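Local coordinates for pentacotripeptide-repeat region of PRORP domain-containing protein (Brachypodium distachyon, PDB 4ME2) that probably binds specific RNA sequences, group II intron RNA of the chloroplast among them, using a scaffold of helix-turn-helix pentatricopeptide repeats, at residues A[144-147]-A[148-152]; A[61-65]-A[66-70]; A[45-48]-A[49-53]; A[204-207]-A[208-212]. One frame throughout, in Å; residues are numbered along the deposited sequence.

Contact 1. Residues A[144-147]-A[148-152]; sequences EAFI and EEKER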
ATOM      1  N   GLU A 144       6.307   2.055   2.549  1.00 19.14           N
ATOM      2  CA  GLU A 144       7.491   2.862   2.254  1.00 19.97           C
ATOM      3  C   GLU A 144       7.579   3.200   0.768  1.00 19.88           C
ATOM      4  O   GLU A 144       7.929   4.325   0.415  1.00 20.30           O
ATOM      5  CB  GLU A 144       8.772   2.167   2.718  1.00 21.20           C
ATOM      6  CG  GLU A 144       8.877   2.031   4.227  1.00 22.55           C
ATOM      7  CD  GLU A 144       8.815   3.361   4.947  1.00 23.61           C
ATOM      8  OE1 GLU A 144       9.621   4.260   4.616  1.00 25.97           O
ATOM      9  OE2 GLU A 144       7.968   3.511   5.850  1.00 24.35           O
ATOM     10  N   ALA A 145       7.241   2.236  -0.091  1.00 19.48           N
ATOM     11  CA  ALA A 145       7.289   2.433  -1.543  1.00 19.36           C
ATOM     12  C   ALA A 145       6.252   3.453  -2.007  1.00 20.05           C
ATOM     13  O   ALA A 145       6.519   4.244  -2.910  1.00 21.02           O
ATOM     14  CB  ALA A 145       7.121   1.107  -2.281  1.00 19.25           C
ATOM     15  N   PHE A 146       5.083   3.432  -1.377  1.00 19.37           N
ATOM     16  CA  PHE A 146       4.024   4.383  -1.675  1.00 19.97           C
ATOM     17  C   PHE A 146       4.472   5.791  -1.301  1.00 20.50           C
ATOM     18  O   PHE A 146       4.339   6.719  -2.095  1.00 20.98           O
ATOM     19  CB  PHE A 146       2.747   3.997  -0.922  1.00 20.20           C
ATOM     20  CG  PHE A 146       1.678   5.060  -0.926  1.00 20.24           C
ATOM     21  CD1 PHE A 146       1.261   5.659  -2.114  1.00 20.43           C
ATOM     22  CD2 PHE A 146       1.059   5.436   0.261  1.00 20.74           C
ATOM     23  CE1 PHE A 146       0.264   6.627  -2.114  1.00 20.82           C
ATOM     24  CE2 PHE A 146       0.056   6.398   0.270  1.00 21.01           C
ATOM     25  CZ  PHE A 146      -0.339   6.996  -0.919  1.00 21.35           C
ATOM     26  N   ILE A 147       5.017   5.944  -0.100  1.00 21.03           N
ATOM     27  CA  ILE A 147       5.447   7.266   0.357  1.00 21.92           C
ATOM     28  C   ILE A 147       6.542   7.806  -0.562  1.00 22.73           C
ATOM     29  O   ILE A 147       6.493   8.966  -0.979  1.00 23.47           O
ATOM     30  CB  ILE A 147       5.878   7.257   1.841  1.00 22.20           C
ATOM     31  CG1 ILE A 147       4.666   6.952   2.726  1.00 22.46           C
ATOM     32  CG2 ILE A 147       6.491   8.595   2.243  1.00 23.39           C
ATOM     33  CD1 ILE A 147       5.002   6.660   4.175  1.00 23.14           C
ATOM     34  N   GLU A 148       7.500   6.945  -0.899  1.00 23.46           N
ATOM     35  CA  GLU A 148       8.601   7.320  -1.787  1.00 25.08           C
ATOM     36  C   GLU A 148       8.110   7.698  -3.186  1.00 24.88           C
ATOM     37  O   GLU A 148       8.502   8.740  -3.719  1.00 26.14           O
ATOM     38  CB  GLU A 148       9.661   6.217  -1.861  1.00 27.31           C
ATOM     39  CG  GLU A 148      10.688   6.435  -2.970  1.00 30.70           C
ATOM     40  CD  GLU A 148      12.067   5.879  -2.647  1.00 34.39           C
ATOM     41  OE1 GLU A 148      12.235   5.240  -1.587  1.00 36.45           O
ATOM     42  OE2 GLU A 148      12.995   6.094  -3.462  1.00 36.95           O
ATOM     43  N   GLU A 149       7.251   6.870  -3.779  1.00 23.67           N
ATOM     44  CA  GLU A 149       6.777   7.166  -5.131  1.00 23.96           C
ATOM     45  C   GLU A 149       6.027   8.500  -5.205  1.00 24.48           C
ATOM     46  O   GLU A 149       6.026   9.155  -6.242  1.00 25.16           O
ATOM     47  CB  GLU A 149       5.945   6.018  -5.721  1.00 23.06           C
ATOM     48  CG  GLU A 149       4.541   5.878  -5.153  1.00 22.45           C
ATOM     49  CD  GLU A 149       3.884   4.548  -5.484  1.00 22.25           C
ATOM     50  OE1 GLU A 149       4.467   3.746  -6.240  1.00 21.97           O
ATOM     51  OE2 GLU A 149       2.767   4.311  -4.988  1.00 22.67           O
ATOM     52  N   LYS A 150       5.410   8.911  -4.101  1.00 25.42           N
ATOM     53  CA  LYS A 150       4.732  10.202  -4.054  1.00 27.07           C
ATOM     54  C   LYS A 150       5.735  11.334  -3.875  1.00 28.09           C
ATOM     55  O   LYS A 150       5.735  12.298  -4.635  1.00 28.62           O
ATOM     56  CB  LYS A 150       3.708  10.235  -2.919  1.00 27.67           C
ATOM     57  CG  LYS A 150       2.623   9.180  -3.021  1.00 29.11           C
ATOM     58  CD  LYS A 150       1.611   9.498  -4.110  1.00 30.46           C
ATOM     59  CE  LYS A 150       0.787  10.724  -3.746  1.00 31.63           C
ATOM     60  NZ  LYS A 150      -0.333  10.932  -4.704  1.00 33.64           N
ATOM     61  N   GLU A 151       6.597  11.204  -2.872  1.00 28.61           N
ATOM     62  CA  GLU A 151       7.482  12.299  -2.482  1.00 30.40           C
ATOM     63  C   GLU A 151       8.620  12.543  -3.467  1.00 31.61           C
ATOM     64  O   GLU A 151       9.046  13.683  -3.658  1.00 31.81           O
ATOM     65  CB  GLU A 151       8.015  12.078  -1.067  1.00 31.50           C
ATOM     66  CG  GLU A 151       6.916  12.080  -0.019  1.00 32.58           C
ATOM     67  CD  GLU A 151       7.447  12.058   1.398  1.00 33.51           C
ATOM     68  OE1 GLU A 151       6.686  12.440   2.312  1.00 35.22           O
ATOM     69  OE2 GLU A 151       8.614  11.661   1.602  1.00 35.34           O
ATOM     70  N   ARG A 152       9.100  11.480  -4.102  1.00 32.41           N
ATOM     71  CA  ARG A 152      10.155  11.599  -5.103  1.00 33.81           C
ATOM     72  C   ARG A 152       9.586  11.615  -6.529  1.00 33.43           C
ATOM     73  O   ARG A 152      10.339  11.573  -7.504  1.00 33.98           O
ATOM     74  CB  ARG A 152      11.179  10.471  -4.934  1.00 36.16           C
ATOM     75  CG  ARG A 152      11.769  10.359  -3.535  1.00 39.00           C
ATOM     76  CD  ARG A 152      12.742   9.191  -3.439  1.00 41.84           C
ATOM     77  NE  ARG A 152      13.177   8.728  -4.761  1.00 44.84           N
ATOM     78  CZ  ARG A 152      14.419   8.816  -5.230  1.00 46.17           C
ATOM     79  NH1 ARG A 152      15.386   9.337  -4.486  1.00 48.11           N
ATOM     80  NH2 ARG A 152      14.698   8.371  -6.448  1.00 47.59           N
TER

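Contact 2. Residues A[61-65]-A[66-70]; sequences AADRS and PPAAT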
ATOM      1  N   ALA A  61       7.545 -22.323  -7.588  1.00 23.04           N
ATOM      2  CA  ALA A  61       6.912 -23.474  -6.952  1.00 23.62           C
ATOM      3  C   ALA A  61       7.672 -23.936  -5.712  1.00 24.27           C
ATOM      4  O   ALA A  61       7.072 -24.434  -4.758  1.00 24.91           O
ATOM      5  CB  ALA A  61       6.757 -24.614  -7.946  1.00 23.08           C
ATOM      6  N   ALA A  62       8.985 -23.735  -5.724  1.00 25.39           N
ATOM      7  CA  ALA A  62       9.847 -24.157  -4.620  1.00 26.62           C
ATOM      8  C   ALA A  62      10.210 -23.019  -3.671  1.00 28.12           C
ATOM      9  O   ALA A  62      10.513 -23.252  -2.499  1.00 29.28           O
ATOM     10  CB  ALA A  62      11.108 -24.800  -5.165  1.00 26.57           C
ATOM     11  N   ASP A  63      10.188 -21.792  -4.182  1.00 28.74           N
ATOM     12  CA  ASP A  63      10.678 -20.644  -3.428  1.00 29.35           C
ATOM     13  C   ASP A  63       9.868 -19.419  -3.809  1.00 29.55           C
ATOM     14  O   ASP A  63      10.023 -18.886  -4.908  1.00 30.25           O
ATOM     15  CB  ASP A  63      12.169 -20.424  -3.720  1.00 30.49           C
ATOM     16  CG  ASP A  63      12.801 -19.358  -2.834  1.00 31.29           C
ATOM     17  OD1 ASP A  63      12.099 -18.775  -1.982  1.00 31.68           O
ATOM     18  OD2 ASP A  63      14.017 -19.103  -2.995  1.00 32.38           O
ATOM     19  N   ARG A  64       8.998 -18.992  -2.899  1.00 28.92           N
ATOM     20  CA  ARG A  64       8.192 -17.787  -3.094  1.00 29.68           C
ATOM     21  C   ARG A  64       8.654 -16.611  -2.224  1.00 29.91           C
ATOM     22  O   ARG A  64       7.916 -15.638  -2.040  1.00 31.20           O
ATOM     23  CB  ARG A  64       6.695 -18.096  -2.903  1.00 28.50           C
ATOM     24  CG  ARG A  64       5.942 -18.234  -4.222  1.00 29.25           C
ATOM     25  CD  ARG A  64       4.783 -19.223  -4.187  1.00 29.25           C
ATOM     26  NE  ARG A  64       4.533 -19.819  -5.507  1.00 27.84           N
ATOM     27  CZ  ARG A  64       3.577 -20.706  -5.780  1.00 29.12           C
ATOM     28  NH1 ARG A  64       2.740 -21.111  -4.834  1.00 30.95           N
ATOM     29  NH2 ARG A  64       3.453 -21.194  -7.012  1.00 29.13           N
ATOM     30  N   SER A  65       9.883 -16.689  -1.712  1.00 30.09           N
ATOM     31  CA  SER A  65      10.483 -15.580  -0.954  1.00 29.77           C
ATOM     32  C   SER A  65      10.715 -14.345  -1.840  1.00 30.02           C
ATOM     33  O   SER A  65      10.875 -14.468  -3.058  1.00 29.06           O
ATOM     34  CB  SER A  65      11.796 -16.012  -0.306  1.00 30.43           C
ATOM     35  OG  SER A  65      12.822 -16.111  -1.275  1.00 30.30           O
ATOM     36  N   PRO A  66      10.752 -13.149  -1.226  1.00 29.59           N
ATOM     37  CA  PRO A  66      10.760 -11.924  -2.028  1.00 29.33           C
ATOM     38  C   PRO A  66      11.795 -11.886  -3.169  1.00 28.96           C
ATOM     39  O   PRO A  66      11.424 -11.558  -4.294  1.00 28.16           O
ATOM     40  CB  PRO A  66      10.995 -10.827  -0.985  1.00 29.73           C
ATOM     41  CG  PRO A  66      10.386 -11.388   0.256  1.00 29.18           C
ATOM     42  CD  PRO A  66      10.707 -12.853   0.220  1.00 29.72           C
ATOM     43  N   PRO A  67      13.069 -12.250  -2.906  1.00 29.27           N
ATOM     44  CA  PRO A  67      13.996 -12.216  -4.046  1.00 28.87           C
ATOM     45  C   PRO A  67      13.575 -13.129  -5.211  1.00 28.46           C
ATOM     46  O   PRO A  67      13.663 -12.724  -6.378  1.00 28.18           O
ATOM     47  CB  PRO A  67      15.319 -12.696  -3.437  1.00 29.27           C
ATOM     48  CG  PRO A  67      15.200 -12.406  -1.979  1.00 29.51           C
ATOM     49  CD  PRO A  67      13.753 -12.632  -1.655  1.00 29.59           C
ATOM     50  N   ALA A  68      13.120 -14.341  -4.891  1.00 28.19           N
ATOM     51  CA  ALA A  68      12.686 -15.305  -5.901  1.00 27.23           C
ATOM     52  C   ALA A  68      11.418 -14.836  -6.615  1.00 26.76           C
ATOM     53  O   ALA A  68      11.321 -14.939  -7.841  1.00 27.13           O
ATOM     54  CB  ALA A  68      12.474 -16.675  -5.276  1.00 28.21           C
ATOM     55  N   ALA A  69      10.462 -14.317  -5.848  1.00 25.81           N
ATOM     56  CA  ALA A  69       9.214 -13.824  -6.426  1.00 25.59           C
ATOM     57  C   ALA A  69       9.446 -12.567  -7.250  1.00 25.28           C
ATOM     58  O   ALA A  69       8.758 -12.356  -8.243  1.00 23.77           O
ATOM     59  CB  ALA A  69       8.173 -13.570  -5.350  1.00 25.01           C
ATOM     60  N   THR A  70      10.409 -11.742  -6.839  1.00 25.72           N
ATOM     61  CA  THR A  70      10.750 -10.523  -7.578  1.00 25.83           C
ATOM     62  C   THR A  70      11.350 -10.855  -8.945  1.00 25.87           C
ATOM     63  O   THR A  70      10.925 -10.314  -9.969  1.00 26.36           O
ATOM     64  CB  THR A  70      11.712  -9.617  -6.779  1.00 26.10           C
ATOM     65  OG1 THR A  70      11.077  -9.205  -5.562  1.00 26.28           O
ATOM     66  CG2 THR A  70      12.089  -8.383  -7.586  1.00 27.35           C
TER

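Contact 3. Residues A[45-48]-A[49-53]; sequences LSTE and AIHAV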
ATOM      1  N   LEU A  45      -9.573 -12.493 -18.191  1.00 34.36           N
ATOM      2  CA  LEU A  45      -8.263 -13.094 -18.394  1.00 32.00           C
ATOM      3  C   LEU A  45      -7.989 -13.383 -19.858  1.00 30.37           C
ATOM      4  O   LEU A  45      -8.687 -14.180 -20.487  1.00 30.69           O
ATOM      5  CB  LEU A  45      -8.151 -14.400 -17.619  1.00 31.97           C
ATOM      6  CG  LEU A  45      -7.671 -14.357 -16.178  1.00 32.35           C
ATOM      7  CD1 LEU A  45      -7.655 -15.782 -15.657  1.00 32.40           C
ATOM      8  CD2 LEU A  45      -6.294 -13.719 -16.084  1.00 30.83           C
ATOM      9  N   SER A  46      -6.956 -12.756 -20.395  1.00 27.80           N
ATOM     10  CA  SER A  46      -6.536 -13.040 -21.755  1.00 26.63           C
ATOM     11  C   SER A  46      -5.621 -14.254 -21.803  1.00 26.02           C
ATOM     12  O   SER A  46      -5.149 -14.739 -20.774  1.00 25.07           O
ATOM     13  CB  SER A  46      -5.797 -11.842 -22.324  1.00 26.47           C
ATOM     14  OG  SER A  46      -4.618 -11.599 -21.572  1.00 25.62           O
ATOM     15  N   THR A  47      -5.356 -14.730 -23.013  1.00 25.01           N
ATOM     16  CA  THR A  47      -4.404 -15.809 -23.207  1.00 25.75           C
ATOM     17  C   THR A  47      -3.042 -15.471 -22.598  1.00 25.94           C
ATOM     18  O   THR A  47      -2.469 -16.271 -21.859  1.00 25.44           O
ATOM     19  CB  THR A  47      -4.233 -16.122 -24.697  1.00 26.73           C
ATOM     20  OG1 THR A  47      -5.488 -16.567 -25.225  1.00 27.67           O
ATOM     21  CG2 THR A  47      -3.183 -17.204 -24.902  1.00 27.30           C
ATOM     22  N   GLU A  48      -2.530 -14.283 -22.898  1.00 26.08           N
ATOM     23  CA  GLU A  48      -1.212 -13.906 -22.390  1.00 26.41           C
ATOM     24  C   GLU A  48      -1.181 -13.759 -20.866  1.00 25.36           C
ATOM     25  O   GLU A  48      -0.175 -14.093 -20.243  1.00 25.15           O
ATOM     26  CB  GLU A  48      -0.630 -12.673 -23.100  1.00 28.13           C
ATOM     27  CG  GLU A  48      -1.639 -11.658 -23.607  1.00 30.25           C
ATOM     28  CD  GLU A  48      -2.427 -12.157 -24.807  1.00 30.83           C
ATOM     29  OE1 GLU A  48      -1.823 -12.533 -25.834  1.00 33.79           O
ATOM     30  OE2 GLU A  48      -3.662 -12.165 -24.721  1.00 30.58           O
ATOM     31  N   ALA A  49      -2.268 -13.269 -20.270  1.00 24.49           N
ATOM     32  CA  ALA A  49      -2.346 -13.161 -18.810  1.00 24.41           C
ATOM     33  C   ALA A  49      -2.328 -14.544 -18.167  1.00 24.48           C
ATOM     34  O   ALA A  49      -1.574 -14.786 -17.223  1.00 23.79           O
ATOM     35  CB  ALA A  49      -3.578 -12.386 -18.382  1.00 24.42           C
ATOM     36  N   ILE A  50      -3.154 -15.452 -18.687  1.00 24.91           N
ATOM     37  CA  ILE A  50      -3.191 -16.827 -18.180  1.00 25.32           C
ATOM     38  C   ILE A  50      -1.809 -17.477 -18.221  1.00 25.50           C
ATOM     39  O   ILE A  50      -1.362 -18.074 -17.233  1.00 24.73           O
ATOM     40  CB  ILE A  50      -4.216 -17.698 -18.940  1.00 26.24           C
ATOM     41  CG1 ILE A  50      -5.635 -17.266 -18.571  1.00 27.52           C
ATOM     42  CG2 ILE A  50      -4.013 -19.175 -18.616  1.00 26.74           C
ATOM     43  CD1 ILE A  50      -6.731 -18.056 -19.253  1.00 28.04           C
ATOM     44  N   HIS A  51      -1.133 -17.360 -19.362  1.00 25.78           N
ATOM     45  CA  HIS A  51       0.214 -17.901 -19.508  1.00 26.17           C
ATOM     46  C   HIS A  51       1.159 -17.307 -18.498  1.00 25.10           C
ATOM     47  O   HIS A  51       1.961 -18.025 -17.901  1.00 24.96           O
ATOM     48  CB  HIS A  51       0.745 -17.706 -20.928  1.00 29.06           C
ATOM     49  CG  HIS A  51       0.215 -18.713 -21.923  1.00 31.71           C
ATOM     50  ND1 HIS A  51       0.154 -18.463 -23.247  1.00 33.42           N
ATOM     51  CD2 HIS A  51      -0.289 -20.001 -21.743  1.00 33.27           C
ATOM     52  CE1 HIS A  51      -0.357 -19.534 -23.883  1.00 33.34           C
ATOM     53  NE2 HIS A  51      -0.630 -20.475 -22.961  1.00 34.07           N
ATOM     54  N   ALA A  52       1.057 -15.994 -18.286  1.00 23.78           N
ATOM     55  CA  ALA A  52       1.935 -15.293 -17.352  1.00 23.25           C
ATOM     56  C   ALA A  52       1.695 -15.719 -15.903  1.00 22.70           C
ATOM     57  O   ALA A  52       2.647 -15.872 -15.131  1.00 23.08           O
ATOM     58  CB  ALA A  52       1.788 -13.787 -17.505  1.00 22.84           C
ATOM     59  N   VAL A  53       0.432 -15.912 -15.539  1.00 23.27           N
ATOM     60  CA  VAL A  53       0.092 -16.393 -14.199  1.00 22.96           C
ATOM     61  C   VAL A  53       0.678 -17.785 -13.997  1.00 23.76           C
ATOM     62  O   VAL A  53       1.278 -18.077 -12.959  1.00 22.94           O
ATOM     63  CB  VAL A  53      -1.436 -16.424 -13.966  1.00 23.03           C
ATOM     64  CG1 VAL A  53      -1.785 -17.190 -12.692  1.00 22.81           C
ATOM     65  CG2 VAL A  53      -1.992 -15.009 -13.900  1.00 22.48           C
TER

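Contact 4. Residues A[204-207]-A[208-212]; sequences EYMY and RVMAK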
ATOM      1  N   GLU A 204     -12.298  14.393  11.085  1.00 36.43           N
ATOM      2  CA  GLU A 204     -12.317  13.822  12.429  1.00 35.66           C
ATOM      3  C   GLU A 204     -12.108  12.318  12.369  1.00 33.75           C
ATOM      4  O   GLU A 204     -11.417  11.750  13.216  1.00 32.82           O
ATOM      5  CB  GLU A 204     -13.637  14.121  13.140  1.00 37.38           C
ATOM      6  CG  GLU A 204     -13.775  13.448  14.498  1.00 39.40           C
ATOM      7  CD  GLU A 204     -15.037  13.856  15.236  1.00 40.97           C
ATOM      8  OE1 GLU A 204     -16.047  14.182  14.576  1.00 42.47           O
ATOM      9  OE2 GLU A 204     -15.021  13.844  16.485  1.00 41.99           O
ATOM     10  N   TYR A 205     -12.717  11.684  11.368  1.00 32.25           N
ATOM     11  CA  TYR A 205     -12.589  10.241  11.178  1.00 29.69           C
ATOM     12  C   TYR A 205     -11.137   9.754  11.092  1.00 28.29           C
ATOM     13  O   TYR A 205     -10.790   8.768  11.724  1.00 27.16           O
ATOM     14  CB  TYR A 205     -13.395   9.773   9.962  1.00 29.90           C
ATOM     15  CG  TYR A 205     -13.394   8.275   9.759  1.00 29.14           C
ATOM     16  CD1 TYR A 205     -13.756   7.412  10.790  1.00 29.50           C
ATOM     17  CD2 TYR A 205     -13.036   7.724   8.531  1.00 29.08           C
ATOM     18  CE1 TYR A 205     -13.755   6.043  10.609  1.00 28.77           C
ATOM     19  CE2 TYR A 205     -13.037   6.356   8.337  1.00 28.64           C
ATOM     20  CZ  TYR A 205     -13.395   5.523   9.380  1.00 28.96           C
ATOM     21  OH  TYR A 205     -13.404   4.168   9.196  1.00 29.54           O
ATOM     22  N   MET A 206     -10.295  10.433  10.318  1.00 27.62           N
ATOM     23  CA  MET A 206      -8.886  10.039  10.242  1.00 26.92           C
ATOM     24  C   MET A 206      -8.221  10.082  11.618  1.00 27.08           C
ATOM     25  O   MET A 206      -7.461   9.181  11.976  1.00 26.38           O
ATOM     26  CB  MET A 206      -8.117  10.925   9.269  1.00 27.46           C
ATOM     27  CG  MET A 206      -6.611  10.697   9.266  1.00 26.19           C
ATOM     28  SD  MET A 206      -6.112   9.066   8.680  1.00 25.41           S
ATOM     29  CE  MET A 206      -5.903   9.389   6.932  1.00 25.90           C
ATOM     30  N   TYR A 207      -8.507  11.135  12.378  1.00 28.17           N
ATOM     31  CA  TYR A 207      -7.926  11.289  13.713  1.00 27.68           C
ATOM     32  C   TYR A 207      -8.352  10.164  14.649  1.00 27.35           C
ATOM     33  O   TYR A 207      -7.534   9.616  15.389  1.00 27.40           O
ATOM     34  CB  TYR A 207      -8.297  12.642  14.324  1.00 27.23           C
ATOM     35  CG  TYR A 207      -7.771  13.830  13.559  1.00 28.03           C
ATOM     36  CD1 TYR A 207      -6.428  13.921  13.213  1.00 27.37           C
ATOM     37  CD2 TYR A 207      -8.616  14.872  13.190  1.00 28.53           C
ATOM     38  CE1 TYR A 207      -5.940  15.010  12.511  1.00 28.22           C
ATOM     39  CE2 TYR A 207      -8.139  15.963  12.487  1.00 29.63           C
ATOM     40  CZ  TYR A 207      -6.803  16.028  12.154  1.00 28.48           C
ATOM     41  OH  TYR A 207      -6.325  17.106  11.460  1.00 30.85           O
ATOM     42  N   ARG A 208      -9.636   9.824  14.621  1.00 28.34           N
ATOM     43  CA  ARG A 208     -10.155   8.794  15.507  1.00 27.88           C
ATOM     44  C   ARG A 208      -9.568   7.429  15.160  1.00 27.59           C
ATOM     45  O   ARG A 208      -9.223   6.659  16.052  1.00 26.27           O
ATOM     46  CB  ARG A 208     -11.685   8.749  15.461  1.00 30.22           C
ATOM     47  CG  ARG A 208     -12.363  10.040  15.903  1.00 32.39           C
ATOM     48  CD  ARG A 208     -13.871   9.872  15.981  1.00 34.47           C
ATOM     49  NE  ARG A 208     -14.222   8.670  16.736  1.00 36.30           N
ATOM     50  CZ  ARG A 208     -15.450   8.345  17.130  1.00 38.06           C
ATOM     51  NH1 ARG A 208     -16.483   9.134  16.852  1.00 38.73           N
ATOM     52  NH2 ARG A 208     -15.643   7.224  17.816  1.00 38.60           N
ATOM     53  N   VAL A 209      -9.459   7.145  13.863  1.00 26.36           N
ATOM     54  CA  VAL A 209      -8.857   5.895  13.401  1.00 26.12           C
ATOM     55  C   VAL A 209      -7.458   5.759  13.991  1.00 24.46           C
ATOM     56  O   VAL A 209      -7.116   4.728  14.576  1.00 24.50           O
ATOM     57  CB  VAL A 209      -8.768   5.837  11.858  1.00 25.93           C
ATOM     58  CG1 VAL A 209      -7.912   4.661  11.404  1.00 25.78           C
ATOM     59  CG2 VAL A 209     -10.159   5.742  11.246  1.00 26.18           C
ATOM     60  N   MET A 210      -6.677   6.824  13.843  1.00 25.00           N
ATOM     61  CA  MET A 210      -5.266   6.817  14.213  1.00 24.10           C
ATOM     62  C   MET A 210      -5.049   6.847  15.724  1.00 25.11           C
ATOM     63  O   MET A 210      -4.260   6.064  16.251  1.00 24.16           O
ATOM     64  CB  MET A 210      -4.528   7.958  13.512  1.00 24.47           C
ATOM     65  CG  MET A 210      -4.190   7.650  12.059  1.00 23.44           C
ATOM     66  SD  MET A 210      -3.037   6.265  11.935  1.00 23.48           S
ATOM     67  CE  MET A 210      -1.614   6.968  12.766  1.00 22.65           C
ATOM     68  N   ALA A 211      -5.756   7.732  16.419  1.00 25.77           N
ATOM     69  CA  ALA A 211      -5.590   7.854  17.872  1.00 26.50           C
ATOM     70  C   ALA A 211      -5.891   6.542  18.596  1.00 26.71           C
ATOM     71  O   ALA A 211      -5.115   6.103  19.448  1.00 27.62           O
ATOM     72  CB  ALA A 211      -6.441   8.992  18.424  1.00 26.17           C
ATOM     73  N   LYS A 212      -7.007   5.908  18.244  1.00 27.35           N
ATOM     74  CA  LYS A 212      -7.407   4.646  18.861  1.00 27.36           C
ATOM     75  C   LYS A 212      -6.524   3.492  18.376  1.00 26.46           C
ATOM     76  O   LYS A 212      -6.202   2.575  19.135  1.00 26.04           O
ATOM     77  CB  LYS A 212      -8.896   4.367  18.594  1.00 29.42           C
ATOM     78  CG  LYS A 212      -9.818   5.532  18.961  1.00 30.61           C
ATOM     79  CD  LYS A 212     -11.241   5.382  18.423  1.00 32.66           C
ATOM     80  CE  LYS A 212     -12.159   4.659  19.399  1.00 34.11           C
ATOM     81  NZ  LYS A 212     -13.597   4.931  19.110  1.00 36.58           N
TER

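Contact 1. Residues A[144-147]-A[148-152]
The E149 carboxylate stands nearly upright to the F146 ring, their planes 84° apart, and E149 OE2 comes to the ring edge, in its plane, 3.5 Å from F146 CD1. A negative oxygen is well placed there, where the ring hydrogens point outward. The route of E149 explains the approach. Its CG lies between the backbone N and the carbonyl carbon (chi1 74°), so the extended chain runs back along the preceding turn, CG passing 3.2 Å from F146 O. Beyond it OE1 makes a salt bridge to R109 and OE2 takes a hydrogen bond from Y121 OH, which fix the carboxylate's rotation. With a leucine here both oxygens go, which would probably leave R109 without this countercharge and Y121 OH without its acceptor.

K150 runs alongside the same ring, pointing the same way, with its CG 3.6 Å from F146 CE1; its NZ travels on to a salt bridge with E166. I147 and E151 are likewise side by side, I147 CG2 lying 3.7 Å from E151 CD. The backbone bond from E149 N to A145 O measures 2.9 Å, whereas K150 N divides itself between F146 O and, weakly, I147 O. These are i to i+3 and i to i+4 contacts in the last turns of helix 133-151, whose F146 packs on helix 168-180 and I147 on helix 184-197, as in the stacked helices of a pentatricopeptide repeat protein.

Contact 2. Residues A[61-65]-A[66-70]
Two first torsions bring D63 and S65 together beside the methyl of A68: D63 carries CG anti to its nitrogen (chi1 -172°), and S65 holds OG between its own N and carbonyl carbon (chi1 74°). The result is an Asx turn, D63 OD1 accepting from S65 N at 3.1 Å, in the loop that leads from helix 47-59 into helix 66-77. The same oxygen also takes the hydroxyl, S65 OG donating to D63 OD1 over 2.8 Å. Both donors reach OD1 from one face of the carboxylate, the amide from above its plane and the hydroxyl on the syn side, tilted out of it; two bonds thus hold this one oxygen. S65 occupies the N-cap position, yet its side chain makes no capping bond.

The methyl of A68 packs against D63, its CB lying 3.6 Å from D63 CG and 3.3 Å from D63 O. A69 N donates to S65 O at 2.8 Å and nearly straight (171°), an i to i+4 bond of the first turn. P66 and P67, lacking an N-H, suit the first turn, where amides have no preceding carbonyl to bind. R64 is directed elsewhere, to T60 OG1 and K57 O. One turn along, P66 O accepts twice from T70, from the backbone N and from OG1, the latter at 2.7 Å from above the carbonyl plane.

Contact 3. Residues A[45-48]-A[49-53]
L45 reaches over the start of helix 47-59 to touch I50 and A49. Its CB lies 3.9 Å from I50 CG1, and at the branched end the two methyls part company. CD1 turns to I50, 3.8 Å from the same CG1, while CD2 drops to A49, at 3.8 Å from the methyl CB. The side chains of L45 and I50 cross at about a right angle, with CB and CD1 of L45 both against I50 CG1. Beyond the segments L45 also touches E91 of helix 82-94.

S46 is the N-cap of this helix. With OG set between its N and carbonyl carbon (chi1 63°), the hydroxyl oxygen accepts from A49 N at 3.2 Å, with an N-H...O angle of 157°. That occupies an amide of the first turn, and the same OG is hydrogen-bonded to D84 OD1 of helix 82-94, linking the cap to the neighbouring helix. An alanine at S46 lacks this OG, and the A49 amide and D84 would probably each lose a partner, the helix end being left less firmly held.

S46 O meanwhile receives I50 N at 3.0 Å and almost straight (173°). T47 and H51 point the same way on the exposed side, T47 CG2 resting 3.8 Å from H51 CE1. T47 O lies obliquely to that imidazole ring and is the acceptor for H51 N, one turn on.

Contact 4. Residues A[204-207]-A[208-212]
Y205 lays its ring under a methyl of V209: CG2 sits 3.8 Å from the ring centroid and 18° off the normal, a CH-pi contact made over one face. The methyl is displaced toward the rim, where CE1 and CZ of Y205 are each 3.7 Å from V209 CG2. The ring gets there because CG of Y205 stands opposite its nitrogen (chi1 -176°), letting the aromatic group swing toward the next turn although its CB starts off away from it. On its own side V209 puts CG2 beside its nitrogen, 3.1 Å from Y205 O.

These are neighbours one turn apart in helix 204-216, part of the helix-turn-helix stack of a pentatricopeptide repeat protein. The inward side is carried by M206 and M210, which run together in the same direction, M206 SD lying 4.1 Å from M210 CG. Both methionines touch helices 168-180 and 184-197, while the buried Y207 ring meets W233 of helix 220-236. Nearer the solvent, R208 crosses E204 obliquely, R208 CD 3.9 Å from E204 CG. Their charged ends are not in contact, E204 OE2 being 4.9 Å from R208 NH1, and any attraction is probably weak and long-range; the carboxylate and guanidinium planes are 59° apart.

In the fold
The four contacts are local stations along one helical stack and none touches another. Contacts 3 and 2 lie at the N-terminal end, contact 3 at the start of helix 47-59 and contact 2 at the entry to the next helix, 66-77, their centres 20 Å apart and nearest atoms about 7 Å. Contact 1, closest to the middle of the chain, is 24 Å between centres from contact 2 and 23 Å from contact 4. Contact 4 is at the far end: its centre is 42 Å from that of contact 3, on the opposite side of the chain's centre. Helices 168-180 and 184-197 bridge contacts 1 and 4, each receiving side chains from both, although the nearest atoms of the two contacts remain about 9 Å apart.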